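Local coordinates for phosphoribosylformylglycinamidine cyclo-ligase (Thermus thermophilus HB8, PDB 5AVM), which probably catalyses the ATP-dependent ring closure of formylglycinamidine ribonucleotide to 5-aminoimidazole ribonucleotide, a step of de novo purine biosynthesis, at residues Val55-Thr60 / Asn89-Gln94; Gln94-Leu99 / Gly158-Ser163; Leu102-Ala107 / Glu137-Pro142; His239-Ile244 / Leu298-Val303. One frame throughout, in Å; residues are numbered along the deposited sequence.

Contact 1: residues Val55-Thr60 / Asn89-Gln94; sequences VLVATT and NDLLAQ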
loop_
_atom_site.group_PDB
_atom_site.type_symbol
_atom_site.label_atom_id
_atom_site.label_comp_id
_atom_site.label_asym_id
_atom_site.label_seq_id
_atom_site.Cartn_x
_atom_site.Cartn_y
_atom_site.Cartn_z
ATOM N N VAL B 55 -14.317 -6.156 -14.527
ATOM C CA VAL B 55 -12.908 -5.801 -14.600
ATOM C C VAL B 55 -12.419 -5.461 -13.205
ATOM O O VAL B 55 -13.013 -4.628 -12.524
ATOM C CB VAL B 55 -12.676 -4.561 -15.502
ATOM C CG1 VAL B 55 -11.197 -4.198 -15.526
ATOM C CG2 VAL B 55 -13.204 -4.830 -16.915
ATOM N N LEU B 56 -11.348 -6.113 -12.773
ATOM C CA LEU B 56 -10.801 -5.818 -11.467
ATOM C C LEU B 56 -10.038 -4.503 -11.540
ATOM O O LEU B 56 -9.235 -4.275 -12.449
ATOM C CB LEU B 56 -9.862 -6.930 -10.999
ATOM C CG LEU B 56 -10.487 -8.293 -10.688
ATOM C CD1 LEU B 56 -9.415 -9.227 -10.155
ATOM C CD2 LEU B 56 -11.602 -8.141 -9.670
ATOM N N VAL B 57 -10.326 -3.629 -10.586
ATOM C CA VAL B 57 -9.672 -2.339 -10.487
ATOM C C VAL B 57 -9.232 -2.163 -9.042
ATOM O O VAL B 57 -9.611 -2.935 -8.163
ATOM C CB VAL B 57 -10.627 -1.181 -10.865
ATOM C CG1 VAL B 57 -10.974 -1.254 -12.338
ATOM C CG2 VAL B 57 -11.887 -1.247 -10.029
ATOM N N ALA B 58 -8.410 -1.158 -8.794
ATOM C CA ALA B 58 -7.956 -0.902 -7.442
ATOM C C ALA B 58 -7.237 0.431 -7.384
ATOM O O ALA B 58 -6.887 1.025 -8.410
ATOM C CB ALA B 58 -7.028 -2.031 -6.956
ATOM N N THR B 59 -7.019 0.886 -6.161
ATOM C CA THR B 59 -6.349 2.143 -5.915
ATOM C C THR B 59 -5.653 1.973 -4.570
ATOM O O THR B 59 -6.073 1.151 -3.754
ATOM C CB THR B 59 -7.396 3.300 -5.843
ATOM O OG1 THR B 59 -6.736 4.541 -5.583
ATOM C CG2 THR B 59 -8.415 3.036 -4.748
ATOM N N THR B 60 -4.572 2.713 -4.359
ATOM C CA THR B 60 -3.867 2.679 -3.089
ATOM C C THR B 60 -3.717 4.149 -2.679
ATOM O O THR B 60 -3.430 5.006 -3.518
ATOM C CB THR B 60 -2.494 1.970 -3.209
ATOM O OG1 THR B 60 -2.015 1.673 -1.892
ATOM C CG2 THR B 60 -1.475 2.833 -3.955
ATOM N N ASN B 89 -13.718 6.712 -2.990
ATOM C CA ASN B 89 -13.933 7.725 -4.019
ATOM C C ASN B 89 -13.015 7.605 -5.220
ATOM O O ASN B 89 -13.448 7.830 -6.343
ATOM C CB ASN B 89 -13.810 9.136 -3.432
ATOM C CG ASN B 89 -14.977 9.504 -2.521
ATOM O OD1 ASN B 89 -15.928 8.726 -2.351
ATOM N ND2 ASN B 89 -14.911 10.698 -1.928
ATOM N N ASP B 90 -11.749 7.275 -4.998
ATOM C CA ASP B 90 -10.814 7.126 -6.116
ATOM C C ASP B 90 -11.274 6.008 -7.046
ATOM O O ASP B 90 -10.956 6.002 -8.241
ATOM C CB ASP B 90 -9.402 6.834 -5.598
ATOM C CG ASP B 90 -8.568 8.094 -5.436
ATOM O OD1 ASP B 90 -9.141 9.205 -5.493
ATOM O OD2 ASP B 90 -7.335 7.976 -5.252
ATOM N N LEU B 91 -12.033 5.070 -6.483
ATOM C CA LEU B 91 -12.562 3.941 -7.234
ATOM C C LEU B 91 -13.870 4.350 -7.915
ATOM O O LEU B 91 -14.106 3.994 -9.068
ATOM C CB LEU B 91 -12.786 2.743 -6.300
ATOM C CG LEU B 91 -12.085 1.431 -6.681
ATOM C CD1 LEU B 91 -10.576 1.609 -6.665
ATOM C CD2 LEU B 91 -12.482 0.345 -5.707
ATOM N N LEU B 92 -14.713 5.107 -7.210
ATOM C CA LEU B 92 -15.978 5.568 -7.778
ATOM C C LEU B 92 -15.736 6.432 -9.004
ATOM O O LEU B 92 -16.599 6.536 -9.871
ATOM C CB LEU B 92 -16.778 6.361 -6.748
ATOM C CG LEU B 92 -17.415 5.552 -5.613
ATOM C CD1 LEU B 92 -18.030 6.509 -4.594
ATOM C CD2 LEU B 92 -18.465 4.601 -6.170
ATOM N N ALA B 93 -14.563 7.054 -9.071
ATOM C CA ALA B 93 -14.199 7.896 -10.209
ATOM C C ALA B 93 -13.981 7.026 -11.442
ATOM O O ALA B 93 -14.138 7.484 -12.572
ATOM C CB ALA B 93 -12.936 8.672 -9.897
ATOM N N GLN B 94 -13.614 5.770 -11.218
ATOM C CA GLN B 94 -13.387 4.821 -12.306
ATOM C C GLN B 94 -14.707 4.183 -12.760
ATOM O O GLN B 94 -14.822 3.691 -13.882
ATOM C CB GLN B 94 -12.421 3.721 -11.844
ATOM C CG GLN B 94 -11.052 4.228 -11.414
ATOM C CD GLN B 94 -10.102 3.102 -11.044
ATOM O OE1 GLN B 94 -9.941 2.139 -11.796
ATOM N NE2 GLN B 94 -9.457 3.222 -9.886
HETATM O O HOH W 1 -7.588 0.398 -11.583
#

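Contact 2: residues Gln94-Leu99 / Gly158-Ser163; sequences QGAEPL and GVVERS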
loop_
_atom_site.group_PDB
_atom_site.type_symbol
_atom_site.label_atom_id
_atom_site.label_comp_id
_atom_site.label_asym_id
_atom_site.label_seq_id
_atom_site.Cartn_x
_atom_site.Cartn_y
_atom_site.Cartn_z
ATOM N N GLN B 94 -13.614 5.770 -11.218
ATOM C CA GLN B 94 -13.387 4.821 -12.306
ATOM C C GLN B 94 -14.707 4.183 -12.760
ATOM O O GLN B 94 -14.822 3.691 -13.882
ATOM C CB GLN B 94 -12.421 3.721 -11.844
ATOM C CG GLN B 94 -11.052 4.228 -11.414
ATOM C CD GLN B 94 -10.102 3.102 -11.044
ATOM O OE1 GLN B 94 -9.941 2.139 -11.796
ATOM N NE2 GLN B 94 -9.457 3.222 -9.886
ATOM N N GLY B 95 -15.690 4.191 -11.863
ATOM C CA GLY B 95 -16.994 3.619 -12.141
ATOM C C GLY B 95 -17.185 2.301 -11.414
ATOM O O GLY B 95 -18.130 1.561 -11.687
ATOM N N ALA B 96 -16.314 2.020 -10.454
ATOM C CA ALA B 96 -16.371 0.756 -9.735
ATOM C C ALA B 96 -16.940 0.770 -8.325
ATOM O O ALA B 96 -17.056 1.819 -7.693
ATOM C CB ALA B 96 -14.978 0.132 -9.710
ATOM N N GLU B 97 -17.298 -0.425 -7.857
ATOM C CA GLU B 97 -17.825 -0.654 -6.510
ATOM C C GLU B 97 -16.733 -1.383 -5.727
ATOM O O GLU B 97 -15.980 -2.180 -6.293
ATOM C CB GLU B 97 -19.076 -1.540 -6.538
ATOM C CG GLU B 97 -20.294 -0.914 -7.167
ATOM C CD GLU B 97 -21.569 -1.425 -6.539
ATOM O OE1 GLU B 97 -21.912 -0.956 -5.426
ATOM O OE2 GLU B 97 -22.217 -2.306 -7.148
ATOM N N PRO B 98 -16.642 -1.134 -4.411
ATOM C CA PRO B 98 -15.615 -1.791 -3.597
ATOM C C PRO B 98 -15.830 -3.278 -3.351
ATOM O O PRO B 98 -16.961 -3.723 -3.183
ATOM C CB PRO B 98 -15.636 -0.975 -2.303
ATOM C CG PRO B 98 -17.068 -0.574 -2.187
ATOM C CD PRO B 98 -17.428 -0.180 -3.605
ATOM N N LEU B 99 -14.729 -4.037 -3.335
ATOM C CA LEU B 99 -14.762 -5.483 -3.077
ATOM C C LEU B 99 -14.126 -5.825 -1.717
ATOM O O LEU B 99 -14.587 -6.730 -1.022
ATOM C CB LEU B 99 -14.032 -6.261 -4.183
ATOM C CG LEU B 99 -14.762 -6.550 -5.499
ATOM C CD1 LEU B 99 -13.807 -7.258 -6.465
ATOM C CD2 LEU B 99 -15.987 -7.414 -5.234
ATOM N N GLY B 158 -11.816 -3.269 -6.270
ATOM C CA GLY B 158 -13.211 -3.166 -6.643
ATOM C C GLY B 158 -13.489 -3.853 -7.951
ATOM O O GLY B 158 -12.663 -4.614 -8.439
ATOM N N VAL B 159 -14.652 -3.588 -8.527
ATOM C CA VAL B 159 -15.009 -4.218 -9.785
ATOM C C VAL B 159 -15.912 -3.284 -10.583
ATOM O O VAL B 159 -16.675 -2.510 -10.014
ATOM C CB VAL B 159 -15.710 -5.591 -9.523
ATOM C CG1 VAL B 159 -17.039 -5.378 -8.783
ATOM C CG2 VAL B 159 -15.907 -6.345 -10.832
ATOM N N VAL B 160 -15.808 -3.348 -11.904
ATOM C CA VAL B 160 -16.612 -2.507 -12.781
ATOM C C VAL B 160 -16.815 -3.213 -14.128
ATOM O O VAL B 160 -15.949 -3.963 -14.572
ATOM C CB VAL B 160 -15.904 -1.149 -13.010
ATOM C CG1 VAL B 160 -14.537 -1.381 -13.627
ATOM C CG2 VAL B 160 -16.762 -0.241 -13.884
ATOM N N GLU B 161 -17.965 -3.005 -14.760
ATOM C CA GLU B 161 -18.217 -3.616 -16.065
ATOM C C GLU B 161 -17.439 -2.764 -17.054
ATOM O O GLU B 161 -17.570 -1.540 -17.059
ATOM C CB GLU B 161 -19.708 -3.601 -16.393
ATOM C CG GLU B 161 -20.555 -4.423 -15.428
ATOM C CD GLU B 161 -20.394 -5.922 -15.618
ATOM O OE1 GLU B 161 -20.145 -6.632 -14.615
ATOM O OE2 GLU B 161 -20.526 -6.387 -16.770
ATOM N N ARG B 162 -16.629 -3.418 -17.881
ATOM C CA ARG B 162 -15.775 -2.739 -18.854
ATOM C C ARG B 162 -16.402 -1.576 -19.609
ATOM O O ARG B 162 -15.842 -0.481 -19.655
ATOM C CB ARG B 162 -15.227 -3.752 -19.857
ATOM C CG ARG B 162 -14.106 -3.223 -20.751
ATOM C CD ARG B 162 -14.488 -3.401 -22.206
ATOM N NE ARG B 162 -15.157 -4.680 -22.412
ATOM C CZ ARG B 162 -16.079 -4.899 -23.339
ATOM N NH1 ARG B 162 -16.449 -3.922 -24.150
ATOM N NH2 ARG B 162 -16.636 -6.095 -23.450
ATOM N N SER B 163 -17.562 -1.800 -20.211
ATOM C CA SER B 163 -18.189 -0.732 -20.970
ATOM C C SER B 163 -18.804 0.367 -20.100
ATOM O O SER B 163 -19.280 1.377 -20.618
ATOM C CB SER B 163 -19.224 -1.317 -21.941
ATOM O OG SER B 163 -20.081 -2.230 -21.292
#

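Contact 3: residues Leu102-Ala107 / Glu137-Pro142; sequences LDYLAA and ETAEMP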
loop_
_atom_site.group_PDB
_atom_site.type_symbol
_atom_site.label_atom_id
_atom_site.label_comp_id
_atom_site.label_asym_id
_atom_site.label_seq_id
_atom_site.Cartn_x
_atom_site.Cartn_y
_atom_site.Cartn_z
ATOM N N LEU B 102 -7.538 -3.379 2.643
ATOM C CA LEU B 102 -6.465 -3.873 3.505
ATOM C C LEU B 102 -5.483 -2.709 3.654
ATOM O O LEU B 102 -5.353 -1.891 2.736
ATOM C CB LEU B 102 -5.795 -5.136 2.940
ATOM C CG LEU B 102 -4.947 -5.229 1.676
ATOM C CD1 LEU B 102 -4.180 -6.536 1.744
ATOM C CD2 LEU B 102 -5.806 -5.180 0.421
ATOM N N ASP B 103 -4.805 -2.622 4.800
ATOM C CA ASP B 103 -3.915 -1.491 5.060
ATOM C C ASP B 103 -2.495 -1.749 5.557
ATOM O O ASP B 103 -2.180 -2.827 6.056
ATOM C CB ASP B 103 -4.604 -0.565 6.055
ATOM C CG ASP B 103 -5.134 -1.312 7.268
ATOM O OD1 ASP B 103 -4.347 -2.043 7.912
ATOM O OD2 ASP B 103 -6.338 -1.173 7.583
ATOM N N TYR B 104 -1.656 -0.719 5.436
ATOM C CA TYR B 104 -0.261 -0.769 5.868
ATOM C C TYR B 104 0.074 0.411 6.776
ATOM O O TYR B 104 0.378 1.499 6.283
ATOM C CB TYR B 104 0.671 -0.705 4.667
ATOM C CG TYR B 104 2.088 -1.111 4.990
ATOM C CD1 TYR B 104 2.408 -2.452 5.207
ATOM C CD2 TYR B 104 3.111 -0.166 5.073
ATOM C CE1 TYR B 104 3.708 -2.850 5.493
ATOM C CE2 TYR B 104 4.425 -0.549 5.362
ATOM C CZ TYR B 104 4.715 -1.899 5.570
ATOM O OH TYR B 104 6.003 -2.311 5.850
ATOM N N LEU B 105 0.038 0.202 8.090
ATOM C CA LEU B 105 0.338 1.275 9.045
ATOM C C LEU B 105 1.813 1.289 9.460
ATOM O O LEU B 105 2.355 0.261 9.848
ATOM C CB LEU B 105 -0.556 1.135 10.288
ATOM C CG LEU B 105 -2.017 1.605 10.183
ATOM C CD1 LEU B 105 -2.621 1.210 8.846
ATOM C CD2 LEU B 105 -2.826 1.010 11.335
ATOM N N ALA B 106 2.456 2.450 9.377
ATOM C CA ALA B 106 3.869 2.571 9.745
ATOM C C ALA B 106 4.109 3.795 10.632
ATOM O O ALA B 106 3.619 4.888 10.349
ATOM C CB ALA B 106 4.731 2.655 8.489
ATOM N N ALA B 107 4.879 3.612 11.699
ATOM C CA ALA B 107 5.142 4.707 12.623
ATOM C C ALA B 107 6.518 4.625 13.249
ATOM O O ALA B 107 7.192 3.597 13.163
ATOM C CB ALA B 107 4.105 4.697 13.721
ATOM N N GLU B 137 -1.030 -4.856 7.203
ATOM C CA GLU B 137 0.268 -4.966 7.856
ATOM C C GLU B 137 0.617 -3.788 8.750
ATOM O O GLU B 137 -0.151 -2.830 8.889
ATOM C CB GLU B 137 1.387 -5.175 6.831
ATOM C CG GLU B 137 1.340 -6.528 6.130
ATOM C CD GLU B 137 1.125 -7.694 7.091
ATOM O OE1 GLU B 137 1.754 -7.689 8.179
ATOM O OE2 GLU B 137 0.335 -8.612 6.746
ATOM N N THR B 138 1.801 -3.877 9.342
ATOM C CA THR B 138 2.289 -2.865 10.262
ATOM C C THR B 138 3.815 -2.797 10.140
ATOM O O THR B 138 4.469 -3.799 9.861
ATOM C CB THR B 138 1.877 -3.244 11.712
ATOM O OG1 THR B 138 1.639 -2.061 12.473
ATOM C CG2 THR B 138 2.965 -4.072 12.393
ATOM N N ALA B 139 4.377 -1.610 10.332
ATOM C CA ALA B 139 5.815 -1.425 10.253
ATOM C C ALA B 139 6.264 -0.391 11.275
ATOM O O ALA B 139 5.650 0.673 11.423
ATOM C CB ALA B 139 6.212 -0.983 8.867
ATOM N N GLU B 140 7.336 -0.721 11.990
ATOM C CA GLU B 140 7.899 0.164 12.997
ATOM C C GLU B 140 9.336 0.478 12.588
ATOM O O GLU B 140 10.213 -0.383 12.645
ATOM C CB GLU B 140 7.848 -0.502 14.379
ATOM C CG GLU B 140 8.462 0.330 15.492
ATOM C CD GLU B 140 8.077 -0.152 16.874
ATOM O OE1 GLU B 140 6.923 0.087 17.285
ATOM O OE2 GLU B 140 8.926 -0.778 17.548
ATOM N N MET B 141 9.561 1.714 12.149
ATOM C CA MET B 141 10.884 2.140 11.710
ATOM C C MET B 141 11.237 3.529 12.232
ATOM O O MET B 141 11.017 4.543 11.562
ATOM C CB MET B 141 10.963 2.123 10.179
ATOM C CG MET B 141 10.615 0.771 9.554
ATOM S SD MET B 141 10.625 0.813 7.751
ATOM C CE MET B 141 9.045 1.578 7.410
ATOM N N PRO B 142 11.782 3.586 13.455
ATOM C CA PRO B 142 12.167 4.858 14.063
ATOM C C PRO B 142 13.312 5.502 13.300
ATOM O O PRO B 142 13.664 6.656 13.542
ATOM C CB PRO B 142 12.549 4.453 15.484
ATOM C CG PRO B 142 13.013 3.034 15.323
ATOM C CD PRO B 142 11.977 2.472 14.399
#

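Contact 4: residues His239-Ile244 / Leu298-Val303; sequences HAAAHI and LGMVLV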
loop_
_atom_site.group_PDB
_atom_site.type_symbol
_atom_site.label_atom_id
_atom_site.label_comp_id
_atom_site.label_asym_id
_atom_site.label_seq_id
_atom_site.Cartn_x
_atom_site.Cartn_y
_atom_site.Cartn_z
ATOM N N HIS B 239 -20.333 10.186 -17.680
ATOM C CA HIS B 239 -19.220 10.065 -18.619
ATOM C C HIS B 239 -17.882 9.900 -17.917
ATOM O O HIS B 239 -17.149 8.943 -18.170
ATOM C CB HIS B 239 -19.149 11.286 -19.533
ATOM C CG HIS B 239 -20.271 11.367 -20.516
ATOM N ND1 HIS B 239 -20.325 12.325 -21.504
ATOM C CD2 HIS B 239 -21.381 10.606 -20.663
ATOM C CE1 HIS B 239 -21.423 12.150 -22.217
ATOM N NE2 HIS B 239 -22.081 11.114 -21.728
ATOM N N ALA B 240 -17.563 10.850 -17.047
ATOM C CA ALA B 240 -16.319 10.817 -16.299
ATOM C C ALA B 240 -16.579 11.346 -14.898
ATOM O O ALA B 240 -17.700 11.723 -14.563
ATOM C CB ALA B 240 -15.258 11.661 -16.996
ATOM N N ALA B 241 -15.543 11.358 -14.071
ATOM C CA ALA B 241 -15.679 11.841 -12.708
ATOM C C ALA B 241 -14.296 12.112 -12.166
ATOM O O ALA B 241 -13.322 11.462 -12.560
ATOM C CB ALA B 241 -16.402 10.809 -11.837
ATOM N N ALA B 242 -14.210 13.085 -11.271
ATOM C CA ALA B 242 -12.936 13.439 -10.688
ATOM C C ALA B 242 -13.076 13.551 -9.195
ATOM O O ALA B 242 -14.008 14.177 -8.698
ATOM C CB ALA B 242 -12.442 14.758 -11.263
ATOM N N HIS B 243 -12.162 12.906 -8.482
ATOM C CA HIS B 243 -12.145 12.986 -7.037
ATOM C C HIS B 243 -11.157 14.126 -6.843
ATOM O O HIS B 243 -10.041 14.059 -7.354
ATOM C CB HIS B 243 -11.596 11.703 -6.428
ATOM C CG HIS B 243 -11.720 11.646 -4.938
ATOM N ND1 HIS B 243 -10.905 10.859 -4.154
ATOM C CD2 HIS B 243 -12.571 12.270 -4.090
ATOM C CE1 HIS B 243 -11.248 11.002 -2.885
ATOM N NE2 HIS B 243 -12.257 11.852 -2.819
ATOM N N ILE B 244 -11.578 15.182 -6.147
ATOM C CA ILE B 244 -10.722 16.354 -5.918
ATOM C C ILE B 244 -9.861 16.181 -4.673
ATOM O O ILE B 244 -10.263 16.510 -3.550
ATOM C CB ILE B 244 -11.563 17.648 -5.793
ATOM C CG1 ILE B 244 -12.506 17.754 -6.999
ATOM C CG2 ILE B 244 -10.649 18.869 -5.711
ATOM C CD1 ILE B 244 -11.824 17.502 -8.340
ATOM N N LEU B 298 -15.469 21.134 -3.350
ATOM C CA LEU B 298 -15.685 20.225 -4.472
ATOM C C LEU B 298 -15.144 18.848 -4.092
ATOM O O LEU B 298 -13.968 18.567 -4.300
ATOM C CB LEU B 298 -14.959 20.753 -5.712
ATOM C CG LEU B 298 -15.386 22.154 -6.167
ATOM C CD1 LEU B 298 -14.425 22.688 -7.186
ATOM C CD2 LEU B 298 -16.794 22.099 -6.733
ATOM N N GLY B 299 -16.001 18.004 -3.520
ATOM C CA GLY B 299 -15.582 16.673 -3.117
ATOM C C GLY B 299 -15.352 15.778 -4.319
ATOM O O GLY B 299 -14.415 14.976 -4.349
ATOM N N MET B 300 -16.223 15.914 -5.315
ATOM C CA MET B 300 -16.127 15.147 -6.553
ATOM C C MET B 300 -16.828 15.914 -7.654
ATOM O O MET B 300 -17.840 16.556 -7.404
ATOM C CB MET B 300 -16.789 13.767 -6.414
ATOM C CG MET B 300 -15.893 12.695 -5.826
ATOM S SD MET B 300 -16.409 11.049 -6.340
ATOM C CE MET B 300 -15.859 11.041 -8.019
ATOM N N VAL B 301 -16.285 15.862 -8.864
ATOM C CA VAL B 301 -16.904 16.542 -9.993
ATOM C C VAL B 301 -17.329 15.477 -10.996
ATOM O O VAL B 301 -16.555 14.583 -11.333
ATOM C CB VAL B 301 -15.933 17.533 -10.694
ATOM C CG1 VAL B 301 -16.651 18.243 -11.840
ATOM C CG2 VAL B 301 -15.399 18.554 -9.689
ATOM N N LEU B 302 -18.571 15.568 -11.457
ATOM C CA LEU B 302 -19.107 14.623 -12.422
ATOM C C LEU B 302 -19.275 15.280 -13.789
ATOM O O LEU B 302 -19.756 16.410 -13.903
ATOM C CB LEU B 302 -20.455 14.085 -11.934
ATOM C CG LEU B 302 -20.463 12.904 -10.956
ATOM C CD1 LEU B 302 -19.407 13.067 -9.897
ATOM C CD2 LEU B 302 -21.836 12.799 -10.318
ATOM N N VAL B 303 -18.858 14.568 -14.827
ATOM C CA VAL B 303 -18.983 15.053 -16.192
ATOM C C VAL B 303 -20.003 14.137 -16.857
ATOM O O VAL B 303 -19.785 12.934 -16.986
ATOM C CB VAL B 303 -17.640 14.968 -16.934
ATOM C CG1 VAL B 303 -17.734 15.700 -18.257
ATOM C CG2 VAL B 303 -16.532 15.548 -16.070
HETATM O O HOH W 2 -12.805 15.191 -2.261
#

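Contact 1: residues Val55-Thr60 / Asn89-Gln94
Leu91 and Gln94 meet one side of Val57, Ala58 and Thr59, where the end of helix 79-92 and the turn after it pack on strand 54-62, an outermost strand of the chain's four-stranded mixed sheet in the N-terminal domain. The backbones come nearest at Thr59 and Leu91, whose CA atoms lie 6.6 Å apart, a spacing filled by side chains. The apolar share of the contact belongs to Leu91. Its chi1 of -124° is off the staggered positions and carries the CD1 methyl to the strand, 3.6 Å from the carbonyl carbon C of Ala58. Further back, Leu91 CG lies 4.3 Å from Val57 CG2. Val57 also meets the amide of Gln94: the two side chains pass in opposite senses, bringing OE1 of Gln94 to 3.5 Å from CB of Val57. Gln94 achieves this with an extended chain beyond CG (chi2 -177°).

Polar links are indirect. Water 1 accepts from Ala58 N at 3.3 Å and donates to Gln94 OE1 at 2.9 Å, tying strand to turn. Asp90 crosses Thr59 at about a right angle with no hydrogen bond assigned between them; its OD1 is hydrogen-bonded to His243 ND1, while Thr59 OG1 makes a weak hydrogen bond to OD2 of Asp61. On the reverse side of the strand, Ala58 packs against Leu102 of the second subunit. The tightest carbon pair of the contact is Thr59 CG2 against Leu91 CD1, at 3.2 Å, closer than usual van der Waals separation.

Contact 2: residues Gln94-Leu99 / Gly158-Ser163
Gly95 meets Val160 through its carbonyl, with O 3.2 Å from Val160 CG2. With positive phi, and with Gly95 N bonded to Leu92 O and Ala96 N to Leu91 O, Gly95 is the C-prime residue of a Schellman motif that ends helix 79-92 and turns the chain into strand 97-107. Ala96 then presses its methyl CB against Val159 O at 3.2 Å and Val160 CB at 3.7 Å. Glu97 opens the antiparallel pairing: Glu97 N donates to Val159 O at 3.1 Å with a nearly straight N-H...O angle of 165°, and Val159 N returns a bond to Glu97 O at 3.0 Å. At the non-hydrogen-bonded pair the CA atoms of Pro98 and Gly158 are 4.1 Å apart; a side chain on Gly158 would run into the carbonyl oxygen of Glu97. Leu99 has CG beside its own backbone N (chi1 -81°), which lays CD1 alongside Gly158 and 4.0 Å from Val159 CB. Replacing Leu99 by alanine removes CG and both methyls and is likely to leave one flank of Val159, and the backbone of Gly158, without that apolar cover. Strand 150-161 is paired on its other edge with strand 54-62, whose Val57 touches Ala96, while helix 225-233 approaches Pro98 through Leu225 and supplies Arg229 for a salt bridge to Glu97.

Contact 3: residues Leu102-Ala107 / Glu137-Pro142
Tyr104 leans across the neighbouring strand, its ring slanting past CB of Glu137 and its hydroxyl end reaching the methyl of Ala139. Chi1 of -165°, with CG opposite the backbone N, sends the ring that way: CD1 approaches Glu137 CB at 3.3 Å, and the hydroxyl OH stands 3.3 Å from Ala139 CB. Beyond CB, Glu137 bends at chi2 and turns its carboxylate away, the plane 52° from that of the ring. Ala106 lies on the same face, its CB 3.9 Å from Ala139 CB; Leu105 and Thr138 share the other. Were Tyr104 shortened to alanine, the methyl of Ala139 and CB of Glu137 would probably lose their cover, leaving a gap on this face near Gly62 of the second subunit.

Beneath the side chains the strands run parallel in register, joined through helix 112-129 as a beta-alpha-beta unit. Ala139 N donates to Leu105 O at 2.8 Å, and Ala107 N to Ala139 O at 3.1 Å. Leu105 N donates to Glu137 O, also at 3.1 Å. Asp103 O accepts both from Glu137 N and from Thr60 OG1 of the second subunit. The cohesion is thus mainly backbone amide bonding overlaid by apolar contact, with one carbonyl serving strand pairing and dimer interface alike.

Contact 4: residues His239-Ile244 / Leu298-Val303
Ile244 bridges Val301 and Leu298: its CD1 lies 4.0 Å from Val301 CG2 and its CG1 approaches Leu298 CB. Val301 shares its face of the strand pair with Ala240, Ala242 and Val303, Ala240 CB lying 4.1 Å from Val303 CB. The opposite face carries Ala241, whose methyl CB meets Met300 CE at 3.9 Å. Bending at chi3 curls the methionine end back over the alanine, and Phe228 of helix 225-233 touches Met300 and Leu302 there. The strands are antiparallel and form one edge of the six-stranded mixed sheet of the C-terminal domain, as counted within this chain. A classic beta bulge lies where strand 240-243 begins: His239 and Ala240 both face Val303, His239 N donating to Val303 O at 2.9 Å and Ala240 N to that same oxygen at 3.0 Å. Val303 N returns a bond to Ala240 O, and Ala242 and Val301 exchange a reciprocal pair of N-H...O bonds.

Toward the far end, His243 crosses Met300 obliquely, the SD of Met300 being 5.3 Å from the His243 ring centroid. A chi1 of -172° swings the His243 ring to the side of its own carbonyl carbon and brings CD2 to 3.3 Å from Gly299 O, which sits at the ring edge. Both ring nitrogens are engaged, ND1 with Asp90 and NE2 with His221. Gly299 O also takes a weak bond from Ile244 N and one at 2.6 Å from water 2, which donates as well to Ile244 O.

Overall arrangement
Contacts 1, 2 and 3 belong to the four-stranded sheet of the N-terminal domain; contact 4 lies in the six-stranded sheet of the C-terminal domain. Contacts 2 and 3 share strand 97-107, paired antiparallel near its start and parallel near its end, with centres about 28 Å apart. Contact 1 packs a helix end on a strand without a direct hydrogen bond, whereas the other three rest on backbone pairing. Contacts 3 and 4 are the more buried, contact 4 within one subunit, contact 3 with Thr138 and Glu140 exposed and the second subunit beside it; contact 1 also touches that subunit. Contacts 1 and 4 touch across the two domains, where a helix end meets an edge strand.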